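Long-range contacts in gamma-D-glutamyl-L-lysine dipeptidyl-peptidase (PDB 3H41), which probably hydrolyses the gamma-D-glutamyl-L-lysine bond of murein peptides as a cysteine peptidase, releasing L-Ala-gamma-D-Glu during cell wall degradation: residues N58-Q63 / Y204-T209; G253-F258 / H268-Y273. All blocks are in the same frame, centred on the assembly; numbering follows the deposited sequence. Where two conformers were deposited one is given.

Contact 1: residues N58-Q63 / Y204-T209. With DGL (D-glutamic acid), chain C; ALA (alanine), chain B.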
loop_
_atom_site.group_PDB
_atom_site.type_symbol
_atom_site.label_atom_id
_atom_site.label_comp_id
_atom_site.label_asym_id
_atom_site.label_seq_id
_atom_site.Cartn_x
_atom_site.Cartn_y
_atom_site.Cartn_z
ATOM N N ASN A 58 -16.077 1.703 10.776
ATOM C CA ASN A 58 -14.679 1.675 11.251
ATOM C C ASN A 58 -14.099 0.257 11.350
ATOM O O ASN A 58 -13.738 -0.246 12.440
ATOM C CB ASN A 58 -14.584 2.409 12.588
ATOM C CG ASN A 58 -13.147 2.646 13.033
ATOM O OD1 ASN A 58 -12.232 2.814 12.217
ATOM N ND2 ASN A 58 -12.947 2.675 14.350
ATOM N N LYS A 59 -14.050 -0.403 10.205
ATOM C CA LYS A 59 -13.753 -1.832 10.136
ATOM C C LYS A 59 -12.303 -2.202 9.844
ATOM O O LYS A 59 -11.886 -3.291 10.233
ATOM C CB LYS A 59 -14.641 -2.533 9.122
ATOM C CG LYS A 59 -16.094 -2.642 9.567
ATOM C CD LYS A 59 -16.228 -3.705 10.683
ATOM C CE LYS A 59 -17.528 -3.538 11.463
ATOM N NZ LYS A 59 -17.367 -2.492 12.479
ATOM N N LEU A 60 -11.600 -1.357 9.097
ATOM C CA LEU A 60 -10.260 -1.646 8.573
ATOM C C LEU A 60 -9.157 -0.731 9.094
ATOM O O LEU A 60 -9.376 0.431 9.440
ATOM C CB LEU A 60 -10.261 -1.548 7.050
ATOM C CG LEU A 60 -11.259 -2.415 6.278
ATOM C CD1 LEU A 60 -11.080 -2.284 4.724
ATOM C CD2 LEU A 60 -11.245 -3.897 6.726
ATOM N N GLU A 61 -7.948 -1.274 9.076
ATOM C CA GLU A 61 -6.761 -0.580 9.539
ATOM C C GLU A 61 -5.828 -0.247 8.403
ATOM O O GLU A 61 -5.467 0.904 8.223
ATOM C CB GLU A 61 -6.032 -1.465 10.545
ATOM C CG GLU A 61 -6.780 -1.665 11.849
ATOM C CD GLU A 61 -6.722 -0.449 12.767
ATOM O OE1 GLU A 61 -6.416 0.688 12.310
ATOM O OE2 GLU A 61 -6.990 -0.643 13.971
ATOM N N THR A 62 -5.411 -1.272 7.658
ATOM C CA THR A 62 -4.443 -1.099 6.594
ATOM C C THR A 62 -4.400 -2.369 5.751
ATOM O O THR A 62 -5.157 -3.291 5.978
ATOM C CB THR A 62 -3.031 -0.766 7.129
ATOM O OG1 THR A 62 -2.174 -0.358 6.036
ATOM C CG2 THR A 62 -2.441 -1.960 7.897
ATOM N N GLN A 63 -3.533 -2.393 4.763
ATOM C CA GLN A 63 -3.243 -3.632 4.076
ATOM C C GLN A 63 -1.749 -3.804 4.021
ATOM O O GLN A 63 -1.020 -2.803 3.992
ATOM C CB GLN A 63 -3.806 -3.615 2.657
ATOM C CG GLN A 63 -5.364 -3.685 2.560
ATOM C CD GLN A 63 -5.824 -3.651 1.120
ATOM O OE1 GLN A 63 -5.253 -2.912 0.295
ATOM N NE2 GLN A 63 -6.820 -4.482 0.785
ATOM N N TYR A 204 -11.166 3.370 -5.617
ATOM C CA TYR A 204 -10.844 3.543 -4.211
ATOM C C TYR A 204 -11.355 2.419 -3.341
ATOM O O TYR A 204 -12.404 1.867 -3.605
ATOM C CB TYR A 204 -11.476 4.859 -3.766
ATOM C CG TYR A 204 -11.297 5.298 -2.323
ATOM C CD1 TYR A 204 -12.080 4.761 -1.296
ATOM C CD2 TYR A 204 -10.410 6.324 -2.006
ATOM C CE1 TYR A 204 -11.916 5.197 0.029
ATOM C CE2 TYR A 204 -10.282 6.786 -0.709
ATOM C CZ TYR A 204 -11.023 6.217 0.297
ATOM O OH TYR A 204 -10.869 6.735 1.559
ATOM N N ILE A 205 -10.602 2.069 -2.305
ATOM C CA ILE A 205 -11.151 1.253 -1.221
ATOM C C ILE A 205 -10.539 1.782 0.097
ATOM O O ILE A 205 -9.374 2.100 0.160
ATOM C CB ILE A 205 -10.920 -0.268 -1.465
ATOM C CG1 ILE A 205 -11.832 -1.163 -0.577
ATOM C CG2 ILE A 205 -9.464 -0.637 -1.293
ATOM C CD1 ILE A 205 -13.313 -1.081 -0.939
ATOM N N TRP A 206 -11.348 1.868 1.138
ATOM C CA TRP A 206 -10.863 2.235 2.471
ATOM C C TRP A 206 -9.754 1.287 2.919
ATOM O O TRP A 206 -9.836 0.087 2.731
ATOM C CB TRP A 206 -12.023 2.233 3.458
ATOM C CG TRP A 206 -11.748 2.743 4.837
ATOM C CD1 TRP A 206 -11.783 2.009 5.988
ATOM C CD2 TRP A 206 -11.483 4.092 5.233
ATOM N NE1 TRP A 206 -11.547 2.797 7.062
ATOM C CE2 TRP A 206 -11.382 4.094 6.642
ATOM C CE3 TRP A 206 -11.337 5.296 4.541
ATOM C CZ2 TRP A 206 -11.089 5.238 7.365
ATOM C CZ3 TRP A 206 -11.091 6.447 5.262
ATOM C CH2 TRP A 206 -10.988 6.415 6.667
ATOM N N ALA A 207 -8.719 1.879 3.512
ATOM C CA ALA A 207 -7.545 1.169 3.956
ATOM C C ALA A 207 -6.706 0.564 2.817
ATOM O O ALA A 207 -5.776 -0.156 3.070
ATOM C CB ALA A 207 -7.929 0.045 5.052
ATOM N N GLY A 208 -7.007 0.886 1.565
ATOM C CA GLY A 208 -6.369 0.208 0.426
ATOM C C GLY A 208 -4.912 0.642 0.371
ATOM O O GLY A 208 -4.623 1.803 0.471
ATOM N N THR A 209 -3.993 -0.314 0.235
ATOM C CA THR A 209 -2.585 -0.036 0.301
ATOM C C THR A 209 -1.871 -0.897 -0.753
ATOM O O THR A 209 -0.772 -1.407 -0.531
ATOM C CB THR A 209 -2.040 -0.319 1.720
ATOM O OG1 THR A 209 -3.040 0.065 2.699
ATOM C CG2 THR A 209 -0.725 0.451 1.925
HETATM N N DGL C . -7.243 6.139 6.187
HETATM C CA DGL C . -7.680 7.537 6.212
HETATM C C DGL C . -6.598 8.441 6.725
HETATM O O DGL C . -6.865 9.506 7.299
HETATM C CB DGL C . -8.114 7.975 4.803
HETATM C CG DGL C . -8.747 9.379 4.747
HETATM C CD DGL C . -9.790 9.680 5.821
HETATM O OE1 DGL C . -10.980 9.704 5.459
HETATM O OE2 DGL C . -9.456 9.943 7.009
HETATM O OXT DGL C . -5.411 8.157 6.524
HETATM N N ALA B . -5.707 3.600 8.373
HETATM C CA ALA B . -6.629 4.017 7.226
HETATM C C ALA B . -6.965 5.500 7.324
HETATM O O ALA B . -6.981 6.066 8.426
HETATM C CB ALA B . -7.924 3.211 7.250
HETATM O O HOH W 1 -11.680 1.884 9.803
#
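Leu60 and Ala207 meet at the apolar centre of this contact, their CB atoms 3.5 Å apart, tighter than usual for two carbons. With its CG set beside the backbone N (chi1 -56°), Leu60 extends past the methyl of Ala207 and brings CD1 to 3.3 Å from Trp206 O. Its CB also touches the indole at CD1.

Direct polar contact is concentrated at Gln63 and Thr209, which bind each other twice. Thr209 N donates to Gln63 OE1 at 2.9 Å, and Gln63 N gives a more bent bond to Thr209 OG1. That hydroxyl donates a hydrogen bond to Ala207 O at 2.8 Å, approaching from above the carbonyl plane. A backbone bond, Gly208 N to Ile205 O, closes the type II turn from Ile205 to Gly208. One water bridges the other end: it donates to Asn58 OD1 and Leu60 O and accepts from Trp206 NE1, lying in the plane of the indole at its edge.

These segments supply part of the site for L-Ala-gamma-D-Glu. Glu61 O accepts a hydrogen bond from N of the bound alanine at 2.7 Å. The alanine CB rests over one face of Trp206, 3.5 Å above its plane, and the D-glutamate N lies over that same face. Asp234 also bonds the alanine, and the carboxylate of Glu61 forms a salt bridge with Arg91.

Strand 60-65 pairs antiparallel with 15-19 and also meets the 204-209 loop, while helix 48-56 packs against Ile205 and Trp206.

Contact 2: residues G253-F258 / H268-Y273. With DGL (D-glutamic acid), chain C.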
loop_
_atom_site.group_PDB
_atom_site.type_symbol
_atom_site.label_atom_id
_atom_site.label_comp_id
_atom_site.label_asym_id
_atom_site.label_seq_id
_atom_site.Cartn_x
_atom_site.Cartn_y
_atom_site.Cartn_z
ATOM N N GLY A 253 5.143 17.106 -6.337
ATOM C CA GLY A 253 5.435 16.101 -5.333
ATOM C C GLY A 253 4.987 16.434 -3.929
ATOM O O GLY A 253 4.836 15.514 -3.089
ATOM N N ASP A 254 4.783 17.728 -3.644
ATOM C CA ASP A 254 4.376 18.113 -2.312
ATOM C C ASP A 254 3.051 17.425 -1.978
ATOM O O ASP A 254 2.220 17.207 -2.864
ATOM C CB ASP A 254 4.222 19.618 -2.165
ATOM C CG ASP A 254 5.557 20.357 -2.069
ATOM O OD1 ASP A 254 6.613 19.700 -1.854
ATOM O OD2 ASP A 254 5.532 21.609 -2.239
ATOM N N LEU A 255 2.888 17.025 -0.716
ATOM C CA LEU A 255 1.607 16.452 -0.267
ATOM C C LEU A 255 0.731 17.570 0.295
ATOM O O LEU A 255 1.203 18.427 1.061
ATOM C CB LEU A 255 1.792 15.367 0.778
ATOM C CG LEU A 255 2.443 14.039 0.272
ATOM C CD1 LEU A 255 2.414 12.925 1.348
ATOM C CD2 LEU A 255 1.835 13.584 -1.038
ATOM N N ILE A 256 -0.533 17.557 -0.111
ATOM C CA ILE A 256 -1.492 18.583 0.311
ATOM C C ILE A 256 -2.574 17.918 1.144
ATOM O O ILE A 256 -3.048 16.828 0.813
ATOM C CB ILE A 256 -2.091 19.311 -0.901
ATOM C CG1 ILE A 256 -1.009 19.623 -1.934
ATOM C CG2 ILE A 256 -2.823 20.591 -0.465
ATOM C CD1 ILE A 256 0.121 20.469 -1.420
ATOM N N PHE A 257 -2.948 18.585 2.237
ATOM C CA PHE A 257 -3.843 18.041 3.232
ATOM C C PHE A 257 -5.129 18.837 3.340
ATOM O O PHE A 257 -5.132 20.042 3.130
ATOM C CB PHE A 257 -3.084 17.932 4.575
ATOM C CG PHE A 257 -1.919 17.030 4.472
ATOM C CD1 PHE A 257 -2.078 15.659 4.615
ATOM C CD2 PHE A 257 -0.666 17.525 4.140
ATOM C CE1 PHE A 257 -0.980 14.786 4.464
ATOM C CE2 PHE A 257 0.424 16.664 3.986
ATOM C CZ PHE A 257 0.269 15.313 4.145
ATOM N N PHE A 258 -6.215 18.125 3.632
ATOM C CA PHE A 258 -7.522 18.748 3.816
ATOM C C PHE A 258 -8.081 18.303 5.146
ATOM O O PHE A 258 -7.984 17.116 5.516
ATOM C CB PHE A 258 -8.451 18.414 2.635
ATOM C CG PHE A 258 -7.833 18.738 1.304
ATOM C CD1 PHE A 258 -7.946 20.028 0.767
ATOM C CD2 PHE A 258 -7.007 17.822 0.656
ATOM C CE1 PHE A 258 -7.326 20.358 -0.444
ATOM C CE2 PHE A 258 -6.371 18.162 -0.559
ATOM C CZ PHE A 258 -6.544 19.432 -1.102
ATOM N N HIS A 268 -8.444 14.714 7.109
ATOM C CA HIS A 268 -9.061 13.506 6.567
ATOM C C HIS A 268 -8.825 13.272 5.072
ATOM O O HIS A 268 -9.427 12.371 4.519
ATOM C CB HIS A 268 -10.581 13.512 6.835
ATOM C CG HIS A 268 -11.315 14.586 6.096
ATOM N ND1 HIS A 268 -12.126 14.324 5.012
ATOM C CD2 HIS A 268 -11.332 15.931 6.260
ATOM C CE1 HIS A 268 -12.638 15.458 4.563
ATOM N NE2 HIS A 268 -12.168 16.449 5.297
ATOM N N HIS A 269 -7.986 14.059 4.408
ATOM C CA HIS A 269 -7.666 13.783 3.009
ATOM C C HIS A 269 -6.263 14.260 2.680
ATOM O O HIS A 269 -5.779 15.247 3.245
ATOM C CB HIS A 269 -8.701 14.408 2.043
ATOM C CG HIS A 269 -8.458 14.050 0.610
ATOM N ND1 HIS A 269 -8.578 12.757 0.143
ATOM C CD2 HIS A 269 -8.025 14.788 -0.440
ATOM C CE1 HIS A 269 -8.269 12.728 -1.142
ATOM N NE2 HIS A 269 -7.915 13.942 -1.515
ATOM N N VAL A 270 -5.615 13.550 1.761
ATOM C CA VAL A 270 -4.304 13.919 1.291
ATOM C C VAL A 270 -4.266 13.684 -0.217
ATOM O O VAL A 270 -4.892 12.721 -0.736
ATOM C CB VAL A 270 -3.187 13.167 2.006
ATOM C CG1 VAL A 270 -3.369 11.632 1.891
ATOM C CG2 VAL A 270 -1.778 13.645 1.518
ATOM N N ALA A 271 -3.581 14.590 -0.900
ATOM C CA ALA A 271 -3.370 14.501 -2.341
ATOM C C ALA A 271 -1.919 14.912 -2.653
ATOM O O ALA A 271 -1.233 15.445 -1.810
ATOM C CB ALA A 271 -4.390 15.399 -3.063
HETATM N N MSE A 272 -1.416 14.601 -3.835
HETATM C CA MSE A 272 -0.081 15.070 -4.226
HETATM C C MSE A 272 -0.194 16.100 -5.313
HETATM O O MSE A 272 -0.857 15.865 -6.327
HETATM C CB MSE A 272 0.781 13.887 -4.760
HETATM C CG MSE A 272 2.201 14.274 -5.029
HETATM SE SE MSE A 272 3.330 12.740 -5.450
HETATM C CE MSE A 272 2.379 12.140 -6.958
ATOM N N TYR A 273 0.479 17.229 -5.101
ATOM C CA TYR A 273 0.546 18.310 -6.070
ATOM C C TYR A 273 1.323 17.862 -7.295
ATOM O O TYR A 273 2.404 17.272 -7.161
ATOM C CB TYR A 273 1.198 19.550 -5.446
ATOM C CG TYR A 273 1.031 20.788 -6.309
ATOM C CD1 TYR A 273 -0.228 21.222 -6.695
ATOM C CD2 TYR A 273 2.136 21.534 -6.726
ATOM C CE1 TYR A 273 -0.388 22.346 -7.484
ATOM C CE2 TYR A 273 1.980 22.662 -7.532
ATOM C CZ TYR A 273 0.726 23.064 -7.892
ATOM O OH TYR A 273 0.570 24.172 -8.691
HETATM N N DGL C . -7.243 6.139 6.187
HETATM C CA DGL C . -7.680 7.537 6.212
HETATM C C DGL C . -6.598 8.441 6.725
HETATM O O DGL C . -6.865 9.506 7.299
HETATM C CB DGL C . -8.114 7.975 4.803
HETATM C CG DGL C . -8.747 9.379 4.747
HETATM C CD DGL C . -9.790 9.680 5.821
HETATM O OE1 DGL C . -10.980 9.704 5.459
HETATM O OE2 DGL C . -9.456 9.943 7.009
HETATM O OXT DGL C . -5.411 8.157 6.524
#
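Phe258 O accepts from both His268 N (2.9 Å) and His269 N (3.3 Å), a classic beta bulge in the antiparallel pairing of two strands in the NlpC/P60 catalytic sheet. Beyond it the pairing is regular: Ile256 and Ala271 exchange two backbone bonds, with Ile256 N reaching Ala271 O almost straight at 174°. At the other end Tyr273 N bonds to Asp254 O, and Gly253 N closes on Tyr273 O.

Packing is tight on the face carrying Leu255, Phe257, Val270 and Met272. Phe257 and Val270 lie side by side, and CG2 of Val270, placed anti to the backbone N, presses to 3.3 Å from Phe257 CE1. The Leu255 and Met272 (selenomethionine) side chains cross obliquely, Leu255 CD2 3.9 Å from Met272 CB. Helix 235-238 covers this face through Gln238.

The opposite face carries Phe258 and His269, the inferred proton acceptor, which was deposited in two conformers and hydrogen-bonds through NE2 to His281 ND1. Phe258 CE2 brushes Ala271 CB at 4.2 Å, and Tyr299 meets the Phe258 ring edge-to-face.

The solvent side lies at the ends of 268-273, where His268 and Tyr273 are partly exposed. The Tyr273 ring leads away from the neighbouring strand, its hydroxyl bonded to Gly277 N. His268, more loosely packed, stacks on His260 and bonds Glu302, while His268 O approaches the side-chain carboxyl carbon CD of the bound D-glutamate to 3.0 Å.

In the fold
Both contacts are buried and both touch the D-glutamate, although their centres are about 18 Å apart and they do not touch each other. They share no strand or loop. Contact 1 is an interdomain seam, joining a strand of the N-terminal SH3-type part to a loop of the NlpC/P60 part, and it relies on side-chain amide and hydroxyl bonds, a bridging water and one indole. Contact 2 lies wholly within the NlpC/P60 part, where regular backbone bonding and apolar packing dominate. Contact 1 holds the alanine and, through Trp206, also lies against the D-glutamate; contact 2 brings the His268 carbonyl, at a bulged strand end, to the D-glutamate, next to His269, the inferred proton acceptor.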